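Local coordinates for protein ureidoglycolate hydrolase (Arabidopsis thaliana, PDB 4PXE) that hydrolyses (S)-ureidoglycolate to glyoxylate, ammonium and carbon dioxide as a manganese-dependent homodimer, a late step in plant purine catabolism, at residues D94-S99 / Y400-E405; N22-L27 / G100-V105; G90-A95 / S136-R141; E206-Q211 / A376-L381. All blocks are in the same frame, centred on the assembly; numbering follows the deposited sequence. Where two conformers were deposited one is given.

From the N terminus, helix 17-28 is the first element used: contact 2 joins it to 100-105, closing a loop of 72 residues. Inside that loop lies 90-95, which contact 3 ties forward to 136-141, crossing contact 2. The overlapping 94-99, sharing Asp94 and Ala95 with contact 3, starts contact 1 and reaches 400-405 after some 300 residues, again crossing contact 2. Contact 4, between 206-211 and 376-381, opens after contact 3 has closed and falls wholly within the span of contact 1; its own loop contains the region involved in dimerization. Together the four bring loops at the ends of strands 86-91, 129-133, 201-209 and 389-394 around two manganese ions.

Contact 1: D94-S99 / Y400-E405; sequences DAIPYS and YSHKPE. With MN (manganese (II) ion), chain D.
His402 NE2 binds an active-site manganese at 2.3 Å, while Ile96 backs the same imidazole. The CD1 methyl of Ile96 lies over one face, 3.5 Å from the ring centroid and displaced toward the rim, in a CH-pi contact. With chi1 at 74°, CG1 of Ile96 is set between its backbone N and carbonyl carbon, and the extended chi2 carries CD1 across to the histidine. ND1 donates to the Asn294 carbonyl of the second subunit, whose His244 stacks with this ring; Asp103 and Glu138 share the metal, and the histidine also borders the glyoxylate pocket. Behind the ring the backbones close up: Ser99 CA comes within 3.7 Å of Lys403 N, and a water lies 2.8 Å from both Pro97 O and His402 O. Ser99 OG donates to Ile96 O at 2.7 Å, bracing the corner at Pro97 and Tyr98. Tyr98 and Ser99 form a G1 beta bulge facing Val38, which places 94-99 beside strand 38-40; 400-405 belongs to the connection from strand 389-394 to helix 410-429.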
loop_
_atom_site.group_PDB
_atom_site.type_symbol
_atom_site.label_atom_id
_atom_site.label_comp_id
_atom_site.label_asym_id
_atom_site.label_seq_id
_atom_site.Cartn_x
_atom_site.Cartn_y
_atom_site.Cartn_z
ATOM N N ASP A 94 12.894 -9.820 16.185
ATOM C CA ASP A 94 12.105 -9.366 15.041
ATOM C C ASP A 94 12.643 -8.029 14.514
ATOM O O ASP A 94 13.303 -7.285 15.247
ATOM C CB ASP A 94 10.574 -9.395 15.277
ATOM C CG ASP A 94 10.100 -8.537 16.453
ATOM O OD1 ASP A 94 10.849 -8.288 17.420
ATOM O OD2 ASP A 94 8.907 -8.157 16.420
ATOM N N ALA A 95 12.388 -7.774 13.234
ATOM C CA ALA A 95 12.923 -6.629 12.502
ATOM C C ALA A 95 11.813 -6.047 11.641
ATOM O O ALA A 95 11.166 -6.773 10.876
ATOM C CB ALA A 95 14.068 -7.064 11.617
ATOM N N ILE A 96 11.589 -4.744 11.750
ATOM C CA ILE A 96 10.592 -4.093 10.891
ATOM C C ILE A 96 11.048 -4.087 9.426
ATOM O O ILE A 96 12.220 -4.314 9.139
ATOM C CB ILE A 96 10.224 -2.666 11.382
ATOM C CG1 ILE A 96 11.336 -1.656 11.087
ATOM C CG2 ILE A 96 9.872 -2.678 12.853
ATOM C CD1 ILE A 96 10.962 -0.242 11.483
ATOM N N PRO A 97 10.121 -3.862 8.488
ATOM C CA PRO A 97 10.550 -3.889 7.084
ATOM C C PRO A 97 11.726 -2.961 6.753
ATOM O O PRO A 97 11.718 -1.777 7.105
ATOM C CB PRO A 97 9.284 -3.454 6.334
ATOM C CG PRO A 97 8.164 -3.976 7.212
ATOM C CD PRO A 97 8.652 -3.770 8.620
ATOM N N TYR A 98 12.727 -3.528 6.084
ATOM C CA TYR A 98 13.885 -2.776 5.586
ATOM C C TYR A 98 14.624 -2.063 6.697
ATOM O O TYR A 98 14.899 -0.857 6.629
ATOM C CB TYR A 98 13.476 -1.802 4.471
ATOM C CG TYR A 98 13.023 -2.520 3.225
ATOM C CD1 TYR A 98 13.944 -2.926 2.271
ATOM C CD2 TYR A 98 11.684 -2.823 3.021
ATOM C CE1 TYR A 98 13.549 -3.596 1.131
ATOM C CE2 TYR A 98 11.271 -3.493 1.874
ATOM C CZ TYR A 98 12.214 -3.882 0.943
ATOM O OH TYR A 98 11.825 -4.546 -0.204
ATOM N N SER A 99 14.959 -2.833 7.720
ATOM C CA SER A 99 15.689 -2.298 8.860
ATOM C C SER A 99 17.093 -2.907 8.943
ATOM O O SER A 99 17.580 -3.497 7.972
ATOM C CB SER A 99 14.896 -2.502 10.145
ATOM O OG SER A 99 14.629 -3.876 10.389
ATOM N N TYR A 400 22.067 5.801 13.540
ATOM C CA TYR A 400 21.120 5.240 12.575
ATOM C C TYR A 400 20.452 3.984 13.122
ATOM O O TYR A 400 21.117 3.107 13.676
ATOM C CB TYR A 400 21.839 4.817 11.295
ATOM C CG TYR A 400 22.503 5.887 10.464
ATOM C CD1 TYR A 400 21.959 7.157 10.326
ATOM C CD2 TYR A 400 23.684 5.601 9.793
ATOM C CE1 TYR A 400 22.582 8.118 9.519
ATOM C CE2 TYR A 400 24.307 6.542 8.997
ATOM C CZ TYR A 400 23.756 7.792 8.866
ATOM O OH TYR A 400 24.402 8.725 8.072
ATOM N N SER A 401 19.140 3.884 12.933
ATOM C CA SER A 401 18.428 2.663 13.264
ATOM C C SER A 401 17.150 2.571 12.431
ATOM O O SER A 401 16.715 3.562 11.836
ATOM C CB SER A 401 18.146 2.594 14.769
ATOM O OG SER A 401 17.755 1.289 15.154
ATOM N N HIS A 402 16.574 1.376 12.364
ATOM C CA HIS A 402 15.403 1.104 11.522
ATOM C C HIS A 402 15.684 1.366 10.046
ATOM O O HIS A 402 14.801 1.763 9.283
ATOM C CB HIS A 402 14.173 1.886 11.997
ATOM C CG HIS A 402 13.514 1.288 13.195
ATOM N ND1 HIS A 402 12.373 1.815 13.763
ATOM C CD2 HIS A 402 13.840 0.203 13.935
ATOM C CE1 HIS A 402 12.020 1.078 14.798
ATOM N NE2 HIS A 402 12.890 0.090 14.924
ATOM N N LYS A 403 16.928 1.116 9.658
ATOM C CA LYS A 403 17.359 1.240 8.269
ATOM C C LYS A 403 18.678 0.478 8.140
ATOM O O LYS A 403 19.366 0.249 9.143
ATOM C CB LYS A 403 17.472 2.709 7.824
ATOM C CG LYS A 403 18.345 3.595 8.681
ATOM C CD LYS A 403 18.248 5.022 8.158
ATOM C CE LYS A 403 18.978 5.999 9.050
ATOM N NZ LYS A 403 18.854 7.376 8.480
ATOM N N PRO A 404 19.034 0.065 6.912
ATOM C CA PRO A 404 20.187 -0.829 6.746
ATOM C C PRO A 404 21.546 -0.203 7.068
ATOM O O PRO A 404 22.522 -0.939 7.185
ATOM C CB PRO A 404 20.115 -1.228 5.262
ATOM C CG PRO A 404 19.274 -0.196 4.620
ATOM C CD PRO A 404 18.269 0.204 5.660
ATOM N N GLU A 405 21.599 1.117 7.189
ATOM C CA GLU A 405 22.825 1.823 7.582
ATOM C C GLU A 405 23.176 1.643 9.061
ATOM O O GLU A 405 24.273 2.013 9.488
ATOM C CB GLU A 405 22.695 3.313 7.259
ATOM C CG GLU A 405 22.687 3.635 5.765
ATOM C CD GLU A 405 21.297 3.652 5.133
ATOM O OE1 GLU A 405 20.301 3.207 5.745
ATOM O OE2 GLU A 405 21.203 4.147 3.986
HETATM MN MN MN D . 13.168 -1.322 16.733
HETATM O O HOH W 1 12.469 0.517 8.491
HETATM O O HOH W 2 13.038 -2.345 18.610
HETATM O O HOH W 3 13.717 0.173 17.634
#

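Contact 2: N22-L27 / G100-V105; sequences NQIDEL and GKYDGV. With MN (manganese (II) ion), chain C; MN (manganese (II) ion), chain D.
Ile24 and Leu27, one turn apart on their helix, both press on Val105. The closest apolar approach is Ile24 CD1 to Val105 CG1 at 3.5 Å, and Leu27 CD2 meets the same CG1 methyl at 3.6 Å, Leu27 and Val105 running past each other in opposite directions. The other branch of Ile24, CG2, points over one face of the Tyr102 ring, 3.9 Å from CE1. At the margin Lys101 forms a salt bridge, NZ to Asp25 OD1 at 2.8 Å; a bend at chi3 (-61°) turns its ammonium toward the syn side of that oxygen, 35° out of the carboxylate plane. Leucine in place of Asp25 would probably leave the Lys101 ammonium without its charged mate and its tail free to swing. A water donates to both Ile24 O and Lys101 O, joining the backbones. Further in, Asp103 bridges the two manganese ions, OD1 on one and OD2 on the other, each at 2.2 Å, and Glu406 accepts from the backbone N atoms of Tyr102 and Asp103. The contact thus lays helix 17-28 against the metal-binding loop that leads into helix 105-120, with helix 45-60 and strand 38-40 packing beside Leu27.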
loop_
_atom_site.group_PDB
_atom_site.type_symbol
_atom_site.label_atom_id
_atom_site.label_comp_id
_atom_site.label_asym_id
_atom_site.label_seq_id
_atom_site.Cartn_x
_atom_site.Cartn_y
_atom_site.Cartn_z
ATOM N N ASN A 22 30.026 -12.609 13.427
ATOM C CA ASN A 22 29.623 -13.653 12.498
ATOM C C ASN A 22 28.196 -14.125 12.781
ATOM O O ASN A 22 27.436 -14.390 11.851
ATOM C CB ASN A 22 30.608 -14.825 12.530
ATOM C CG ASN A 22 31.975 -14.454 11.979
ATOM O OD1 ASN A 22 32.137 -13.427 11.317
ATOM N ND2 ASN A 22 32.966 -15.298 12.245
ATOM N N GLN A 23 27.832 -14.212 14.062
ATOM C CA GLN A 23 26.466 -14.598 14.429
ATOM C C GLN A 23 25.441 -13.538 14.021
ATOM O O GLN A 23 24.352 -13.868 13.545
ATOM C CB GLN A 23 26.378 -14.903 15.920
ATOM C CG GLN A 23 27.171 -16.149 16.296
ATOM C CD GLN A 23 27.209 -16.410 17.789
ATOM O OE1 GLN A 23 27.009 -15.505 18.603
ATOM N NE2 GLN A 23 27.472 -17.653 18.157
ATOM N N ILE A 24 25.803 -12.267 14.183
ATOM C CA ILE A 24 24.957 -11.163 13.741
ATOM C C ILE A 24 24.703 -11.284 12.242
ATOM O O ILE A 24 23.573 -11.165 11.777
ATOM C CB ILE A 24 25.603 -9.790 14.077
ATOM C CG1 ILE A 24 25.572 -9.536 15.589
ATOM C CG2 ILE A 24 24.913 -8.652 13.331
ATOM C CD1 ILE A 24 24.304 -8.864 16.071
ATOM N N ASP A 25 25.758 -11.561 11.489
ATOM C CA ASP A 25 25.636 -11.682 10.040
ATOM C C ASP A 25 24.816 -12.908 9.647
ATOM O O ASP A 25 23.959 -12.820 8.769
ATOM C CB ASP A 25 27.025 -11.742 9.394
ATOM C CG ASP A 25 27.797 -10.452 9.556
ATOM O OD1 ASP A 25 27.160 -9.403 9.778
ATOM O OD2 ASP A 25 29.040 -10.499 9.457
ATOM N N GLU A 26 25.074 -14.045 10.285
ATOM C CA GLU A 26 24.291 -15.244 10.003
ATOM C C GLU A 26 22.807 -15.039 10.288
ATOM O O GLU A 26 21.956 -15.395 9.463
ATOM C CB GLU A 26 24.840 -16.453 10.766
ATOM C CG GLU A 26 26.185 -16.917 10.217
ATOM C CD GLU A 26 26.737 -18.146 10.909
ATOM O OE1 GLU A 26 26.171 -18.580 11.935
ATOM O OE2 GLU A 26 27.761 -18.680 10.422
ATOM N N LEU A 27 22.490 -14.442 11.432
ATOM C CA LEU A 27 21.085 -14.205 11.755
ATOM C C LEU A 27 20.402 -13.284 10.734
ATOM O O LEU A 27 19.223 -13.454 10.414
ATOM C CB LEU A 27 20.929 -13.655 13.174
ATOM C CG LEU A 27 19.525 -13.842 13.755
ATOM C CD1 LEU A 27 19.268 -15.307 14.091
ATOM C CD2 LEU A 27 19.318 -12.976 14.976
ATOM N N GLY A 100 17.748 -2.748 10.093
ATOM C CA GLY A 100 19.136 -3.157 10.259
ATOM C C GLY A 100 19.294 -4.506 10.943
ATOM O O GLY A 100 18.304 -5.192 11.208
ATOM N N LYS A 101 20.544 -4.857 11.252
ATOM C CA LYS A 101 20.913 -6.172 11.776
ATOM C C LYS A 101 21.204 -6.175 13.283
ATOM O O LYS A 101 21.482 -7.226 13.856
ATOM C CB LYS A 101 22.184 -6.694 11.077
ATOM C CG LYS A 101 22.198 -6.617 9.556
ATOM C CD LYS A 101 23.461 -7.275 8.969
ATOM C CE LYS A 101 24.762 -6.622 9.414
ATOM N NZ LYS A 101 25.929 -7.149 8.607
ATOM N N TYR A 102 21.155 -5.005 13.915
ATOM C CA TYR A 102 21.654 -4.843 15.292
ATOM C C TYR A 102 20.561 -4.575 16.328
ATOM O O TYR A 102 20.682 -4.989 17.488
ATOM C CB TYR A 102 22.732 -3.738 15.343
ATOM C CG TYR A 102 23.938 -4.044 14.483
ATOM C CD1 TYR A 102 25.041 -4.711 15.013
ATOM C CD2 TYR A 102 23.966 -3.674 13.141
ATOM C CE1 TYR A 102 26.137 -5.012 14.222
ATOM C CE2 TYR A 102 25.057 -3.967 12.347
ATOM C CZ TYR A 102 26.140 -4.634 12.898
ATOM O OH TYR A 102 27.235 -4.936 12.108
ATOM N N ASP A 103 19.499 -3.901 15.901
ATOM C CA ASP A 103 18.366 -3.614 16.776
ATOM C C ASP A 103 17.810 -4.914 17.355
ATOM O O ASP A 103 17.475 -5.834 16.615
ATOM C CB ASP A 103 17.310 -2.874 15.955
ATOM C CG ASP A 103 16.082 -2.551 16.738
ATOM O OD1 ASP A 103 16.125 -2.525 17.973
ATOM O OD2 ASP A 103 15.047 -2.300 16.102
ATOM N N GLY A 104 17.761 -5.005 18.683
ATOM C CA GLY A 104 17.296 -6.215 19.358
ATOM C C GLY A 104 18.301 -7.360 19.387
ATOM O O GLY A 104 18.601 -7.940 20.445
ATOM N N VAL A 105 18.817 -7.684 18.203
ATOM C CA VAL A 105 19.693 -8.842 18.047
ATOM C C VAL A 105 20.921 -8.773 18.959
ATOM O O VAL A 105 21.302 -9.781 19.555
ATOM C CB VAL A 105 20.120 -9.029 16.576
ATOM C CG1 VAL A 105 21.064 -10.205 16.445
ATOM C CG2 VAL A 105 18.897 -9.252 15.693
HETATM MN MN MN C . 14.881 -2.822 19.753
HETATM MN MN MN D . 13.168 -1.322 16.733
HETATM O O HOH W 4 21.362 -9.894 12.943
HETATM O O HOH W 5 14.009 -2.920 21.802
HETATM O O HOH W 2 13.038 -2.345 18.610
HETATM O O HOH W 6 14.451 -0.428 20.224
HETATM O O HOH W 3 13.717 0.173 17.634
#

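Contact 3: G90-A95 / S136-R141. With MN (manganese (II) ion), chain C; MN (manganese (II) ion), chain D; GLV (glyoxylic acid), chain E.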
loop_
_atom_site.group_PDB
_atom_site.type_symbol
_atom_site.label_atom_id
_atom_site.label_comp_id
_atom_site.label_asym_id
_atom_site.label_seq_id
_atom_site.Cartn_x
_atom_site.Cartn_y
_atom_site.Cartn_z
ATOM N N GLY A 90 17.603 -9.884 28.276
ATOM C CA GLY A 90 17.188 -10.302 26.956
ATOM C C GLY A 90 16.677 -9.179 26.090
ATOM O O GLY A 90 16.692 -8.018 26.488
ATOM N N SER A 91 16.223 -9.545 24.900
ATOM C CA SER A 91 15.776 -8.579 23.901
ATOM C C SER A 91 14.997 -9.327 22.819
ATOM O O SER A 91 14.545 -10.459 23.036
ATOM C CB SER A 91 16.984 -7.830 23.311
ATOM O OG SER A 91 16.608 -6.606 22.690
ATOM N N HIS A 92 14.848 -8.699 21.656
ATOM C CA HIS A 92 14.026 -9.265 20.581
ATOM C C HIS A 92 14.870 -9.527 19.337
ATOM O O HIS A 92 15.974 -8.982 19.193
ATOM C CB HIS A 92 12.910 -8.283 20.217
ATOM C CG HIS A 92 13.421 -6.986 19.677
ATOM N ND1 HIS A 92 13.443 -6.697 18.328
ATOM C CD2 HIS A 92 13.963 -5.916 20.303
ATOM C CE1 HIS A 92 13.977 -5.503 18.148
ATOM N NE2 HIS A 92 14.294 -5.006 19.330
ATOM N N ILE A 93 14.367 -10.353 18.426
ATOM C CA ILE A 93 15.037 -10.521 17.139
ATOM C C ILE A 93 14.146 -10.195 15.946
ATOM O O ILE A 93 14.597 -10.284 14.802
ATOM C CB ILE A 93 15.638 -11.934 16.963
ATOM C CG1 ILE A 93 14.533 -12.997 16.975
ATOM C CG2 ILE A 93 16.711 -12.203 18.023
ATOM C CD1 ILE A 93 15.071 -14.425 16.934
ATOM N N ASP A 94 12.894 -9.820 16.185
ATOM C CA ASP A 94 12.105 -9.366 15.041
ATOM C C ASP A 94 12.643 -8.029 14.514
ATOM O O ASP A 94 13.303 -7.285 15.247
ATOM C CB ASP A 94 10.574 -9.395 15.277
ATOM C CG ASP A 94 10.100 -8.537 16.453
ATOM O OD1 ASP A 94 10.849 -8.288 17.420
ATOM O OD2 ASP A 94 8.907 -8.157 16.420
ATOM N N ALA A 95 12.388 -7.774 13.234
ATOM C CA ALA A 95 12.923 -6.629 12.502
ATOM C C ALA A 95 11.813 -6.047 11.641
ATOM O O ALA A 95 11.166 -6.773 10.876
ATOM C CB ALA A 95 14.068 -7.064 11.617
ATOM N N SER A 136 8.226 -11.142 20.277
ATOM C CA SER A 136 8.189 -10.060 19.300
ATOM C C SER A 136 8.149 -8.764 20.074
ATOM O O SER A 136 7.460 -8.679 21.096
ATOM C CB SER A 136 6.939 -10.170 18.420
ATOM O OG SER A 136 6.659 -8.934 17.786
ATOM N N GLU A 137 8.875 -7.754 19.599
ATOM C CA GLU A 137 8.833 -6.438 20.220
ATOM C C GLU A 137 8.292 -5.389 19.250
ATOM O O GLU A 137 7.762 -4.358 19.670
ATOM C CB GLU A 137 10.231 -6.049 20.724
ATOM C CG GLU A 137 10.291 -4.734 21.484
ATOM C CD GLU A 137 10.606 -3.541 20.612
ATOM O OE1 GLU A 137 10.959 -3.708 19.418
ATOM O OE2 GLU A 137 10.486 -2.408 21.133
ATOM N N GLU A 138 8.450 -5.634 17.952
ATOM C CA GLU A 138 8.025 -4.658 16.946
ATOM C C GLU A 138 6.531 -4.781 16.632
ATOM O O GLU A 138 5.982 -5.881 16.670
ATOM C CB GLU A 138 8.866 -4.793 15.676
ATOM C CG GLU A 138 10.358 -4.609 15.925
ATOM C CD GLU A 138 10.769 -3.173 16.045
ATOM O OE1 GLU A 138 9.923 -2.266 16.213
ATOM O OE2 GLU A 138 11.995 -2.955 15.949
ATOM N N PRO A 139 5.866 -3.650 16.331
ATOM C CA PRO A 139 4.405 -3.653 16.137
ATOM C C PRO A 139 3.975 -4.030 14.722
ATOM O O PRO A 139 2.793 -3.908 14.396
ATOM C CB PRO A 139 4.025 -2.196 16.417
ATOM C CG PRO A 139 5.216 -1.422 15.956
ATOM C CD PRO A 139 6.407 -2.277 16.381
ATOM N N THR A 140 4.911 -4.486 13.897
ATOM C CA THR A 140 4.679 -4.686 12.459
ATOM C C THR A 140 3.445 -5.510 12.087
ATOM O O THR A 140 2.647 -5.098 11.234
ATOM C CB THR A 140 5.905 -5.355 11.806
ATOM O OG1 THR A 140 7.080 -4.622 12.173
ATOM C CG2 THR A 140 5.781 -5.376 10.277
ATOM N N ARG A 141 3.298 -6.680 12.698
ATOM C CA ARG A 141 2.275 -7.599 12.216
ATOM C C ARG A 141 0.869 -7.273 12.710
ATOM O O ARG A 141 -0.060 -7.219 11.909
ATOM C CB ARG A 141 2.620 -9.046 12.562
ATOM C CG ARG A 141 1.646 -10.018 11.912
ATOM C CD ARG A 141 2.196 -11.433 11.797
ATOM N NE ARG A 141 1.280 -12.236 10.987
ATOM C CZ ARG A 141 1.508 -13.477 10.575
ATOM N NH1 ARG A 141 2.629 -14.110 10.909
ATOM N NH2 ARG A 141 0.592 -14.091 9.828
HETATM MN MN MN C . 14.881 -2.822 19.753
HETATM MN MN MN D . 13.168 -1.322 16.733
HETATM C C1 GLV E . 10.691 0.012 18.718
HETATM O O1 GLV E . 11.352 -0.436 19.851
HETATM C C2 GLV E . 10.507 1.488 18.664
HETATM O O2 GLV E . 10.960 2.201 19.617
HETATM O O3 GLV E . 9.912 2.009 17.675
HETATM O O HOH W 7 8.655 -6.925 12.357
HETATM O O HOH W 2 13.038 -2.345 18.610
HETATM O O HOH W 5 14.009 -2.920 21.802
HETATM O O HOH W 6 14.451 -0.428 20.224
HETATM O O HOH W 3 13.717 0.173 17.634
#
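Glu137 lies over one face of the His92 imidazole, its OE1 3.6 Å above the plane and toward the rim, with ring and carboxylate planes 31° apart. At the ring edge, in plane, sits Asp94 O, weakly hydrogen-bonded to ND1, while NE2 binds a manganese ion. Glu137 N points almost straight at Asp94 OD1 (3.0 Å, 171°) on its syn side, and Asp94 OD2 accepts from Ser136 OG at 2.7 Å and Glu138 N at 3.0 Å, which arrive from opposite faces of its plane. With an alanine at Asp94, these two N-H groups and the serine hydroxyl would probably lose their common acceptor, and the loop carrying both glutamates would be less firmly placed. Glu138 OE2 binds the second manganese, OE1 accepting from Asn294 of the second subunit. The metal-bridging water donates to Glu137 OE1 at 2.6 Å and to O1 of the bound glyoxylate, which lies 2.5 Å from Glu137 OE2. Asp94 is thus a second-shell residue that holds the backbone of Glu137 and of the metal ligand Glu138 and probably helps, through weak bonds, to orient His92; Glu137, beside the bridging water, is placed consistently with the general base of M20 hydrolases.

Contact 4: E206-Q211 / A376-L381. With MN (manganese (II) ion), chain C; GLV (glyoxylic acid), chain E.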
loop_
_atom_site.group_PDB
_atom_site.type_symbol
_atom_site.label_atom_id
_atom_site.label_comp_id
_atom_site.label_asym_id
_atom_site.label_seq_id
_atom_site.Cartn_x
_atom_site.Cartn_y
_atom_site.Cartn_z
ATOM N N GLU A 206 18.640 -5.125 29.890
ATOM C CA GLU A 206 18.649 -5.242 28.432
ATOM C C GLU A 206 19.826 -4.492 27.824
ATOM O O GLU A 206 19.990 -3.293 28.047
ATOM C CB GLU A 206 17.338 -4.708 27.847
ATOM C CG GLU A 206 17.228 -4.866 26.324
ATOM C CD GLU A 206 15.823 -4.642 25.781
ATOM O OE1 GLU A 206 14.922 -4.190 26.532
ATOM O OE2 GLU A 206 15.618 -4.931 24.584
ATOM N N LEU A 207 20.650 -5.209 27.068
ATOM C CA LEU A 207 21.734 -4.608 26.288
ATOM C C LEU A 207 21.156 -4.209 24.926
ATOM O O LEU A 207 20.457 -5.012 24.309
ATOM C CB LEU A 207 22.847 -5.641 26.114
ATOM C CG LEU A 207 23.964 -5.306 25.116
ATOM C CD1 LEU A 207 24.750 -4.060 25.529
ATOM C CD2 LEU A 207 24.881 -6.502 24.945
ATOM N N HIS A 208 21.422 -2.991 24.459
ATOM C CA HIS A 208 20.803 -2.515 23.215
ATOM C C HIS A 208 21.655 -1.424 22.578
ATOM O O HIS A 208 22.301 -0.635 23.280
ATOM C CB HIS A 208 19.373 -1.986 23.490
ATOM C CG HIS A 208 18.463 -2.016 22.290
ATOM N ND1 HIS A 208 18.588 -1.145 21.228
ATOM C CD2 HIS A 208 17.416 -2.824 21.989
ATOM C CE1 HIS A 208 17.662 -1.414 20.322
ATOM N NE2 HIS A 208 16.939 -2.429 20.761
ATOM N N ILE A 209 21.672 -1.368 21.249
ATOM C CA ILE A 209 22.296 -0.215 20.600
ATOM C C ILE A 209 21.565 1.066 21.002
ATOM O O ILE A 209 20.348 1.062 21.226
ATOM C CB ILE A 209 22.366 -0.361 19.071
ATOM C CG1 ILE A 209 20.959 -0.457 18.456
ATOM C CG2 ILE A 209 23.199 -1.578 18.698
ATOM C CD1 ILE A 209 20.937 -0.288 16.917
ATOM N N GLU A 210 22.302 2.167 21.095
ATOM C CA GLU A 210 21.703 3.416 21.550
ATOM C C GLU A 210 20.536 3.895 20.679
ATOM O O GLU A 210 19.569 4.457 21.198
ATOM C CB GLU A 210 22.760 4.526 21.589
ATOM C CG GLU A 210 22.194 5.865 22.062
ATOM C CD GLU A 210 23.124 7.032 21.826
ATOM O OE1 GLU A 210 24.354 6.814 21.831
ATOM O OE2 GLU A 210 22.628 8.170 21.647
ATOM N N GLN A 211 20.637 3.692 19.361
ATOM C CA GLN A 211 19.681 4.266 18.403
ATOM C C GLN A 211 19.680 5.790 18.479
ATOM O O GLN A 211 18.657 6.448 18.242
ATOM C CB GLN A 211 18.277 3.670 18.587
ATOM C CG GLN A 211 18.306 2.158 18.538
ATOM C CD GLN A 211 16.948 1.522 18.713
ATOM O OE1 GLN A 211 16.391 1.515 19.812
ATOM N NE2 GLN A 211 16.427 0.929 17.645
ATOM N N ALA A 376 13.660 5.466 22.053
ATOM C CA ALA A 376 12.980 4.252 21.629
ATOM C C ALA A 376 12.318 3.589 22.825
ATOM O O ALA A 376 12.735 3.786 23.970
ATOM C CB ALA A 376 13.979 3.298 20.988
ATOM N N TYR A 377 11.281 2.795 22.573
ATOM C CA TYR A 377 10.796 1.901 23.624
ATOM C C TYR A 377 11.445 0.532 23.453
ATOM O O TYR A 377 12.114 0.265 22.438
ATOM C CB TYR A 377 9.250 1.822 23.666
ATOM C CG TYR A 377 8.606 1.433 22.348
ATOM C CD1 TYR A 377 8.033 2.393 21.502
ATOM C CD2 TYR A 377 8.576 0.102 21.942
ATOM C CE1 TYR A 377 7.454 2.024 20.280
ATOM C CE2 TYR A 377 8.007 -0.274 20.738
ATOM C CZ TYR A 377 7.443 0.680 19.917
ATOM O OH TYR A 377 6.886 0.296 18.713
ATOM N N HIS A 378 11.284 -0.318 24.462
ATOM C CA HIS A 378 11.948 -1.613 24.519
ATOM C C HIS A 378 11.120 -2.531 25.391
ATOM O O HIS A 378 10.277 -2.066 26.149
ATOM C CB HIS A 378 13.320 -1.481 25.182
ATOM C CG HIS A 378 14.242 -0.518 24.507
ATOM N ND1 HIS A 378 14.984 -0.849 23.391
ATOM C CD2 HIS A 378 14.572 0.759 24.811
ATOM C CE1 HIS A 378 15.723 0.185 23.038
ATOM N NE2 HIS A 378 15.495 1.173 23.885
ATOM N N ASP A 379 11.402 -3.825 25.338
ATOM C CA ASP A 379 10.810 -4.761 26.291
ATOM C C ASP A 379 11.061 -4.371 27.749
ATOM O O ASP A 379 10.237 -4.654 28.617
ATOM C CB ASP A 379 11.308 -6.178 26.007
ATOM C CG ASP A 379 10.787 -6.697 24.675
ATOM O OD1 ASP A 379 9.551 -6.798 24.557
ATOM O OD2 ASP A 379 11.587 -6.980 23.751
ATOM N N SER A 380 12.187 -3.711 28.006
ATOM C CA SER A 380 12.501 -3.182 29.334
ATOM C C SER A 380 11.380 -2.300 29.891
ATOM O O SER A 380 11.179 -2.243 31.105
ATOM C CB SER A 380 13.810 -2.387 29.278
ATOM O OG SER A 380 14.927 -3.238 29.086
ATOM N N LEU A 381 10.647 -1.614 29.016
ATOM C CA LEU A 381 9.584 -0.713 29.458
ATOM C C LEU A 381 8.524 -1.487 30.242
ATOM O O LEU A 381 8.000 -1.001 31.253
ATOM C CB LEU A 381 8.944 -0.013 28.251
ATOM C CG LEU A 381 7.784 0.941 28.539
ATOM C CD1 LEU A 381 8.239 2.060 29.442
ATOM C CD2 LEU A 381 7.249 1.501 27.239
HETATM MN MN MN C . 14.881 -2.822 19.753
HETATM C C1 GLV E . 10.691 0.012 18.718
HETATM O O1 GLV E . 11.352 -0.436 19.851
HETATM C C2 GLV E . 10.507 1.488 18.664
HETATM O O2 GLV E . 10.960 2.201 19.617
HETATM O O3 GLV E . 9.912 2.009 17.675
HETATM O O HOH W 8 13.273 -4.899 23.534
HETATM O O HOH W 9 17.302 2.759 22.102
HETATM O O HOH W 10 16.622 5.555 22.157
HETATM O O HOH W 6 14.451 -0.428 20.224
HETATM O O HOH W 5 14.009 -2.920 21.802
HETATM O O HOH W 2 13.038 -2.345 18.610
#
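His208 and His378 meet edge to face, planes at 66°, with His378 CE1 3.5 Å above the centre of the His208 ring. Chi1 of -58° sets His378 CG beside its backbone N and the ring edge over His208. His208 has CG anti to its backbone N (chi1 -156°), and its rotation is fixed at both nitrogens: ND1 donates nearly straight to Ile209 O at 2.8 Å, and NE2 binds manganese. Glu206, fully extended, reaches the helix start, where Ser380 OG donates to the anti lone pair of Glu206 OE1 at 2.7 Å, and Ser380 N, 3.1 Å away, meets the same oxygen. Glu206 OE2 accepts from Ser91 OG and from a water shared with Asp379. Gln211, extended beyond CG, brings OE1 to 3.2 Å from Ala376 CB, with NE2 turned to Ser401. Glyoxylate lies over the Tyr377 ring and accepts from Tyr377 N through O2. The contact joins the end of strand 201-209, paired with strand 389-394, to the start of helix 379-383, beside strand 222-239.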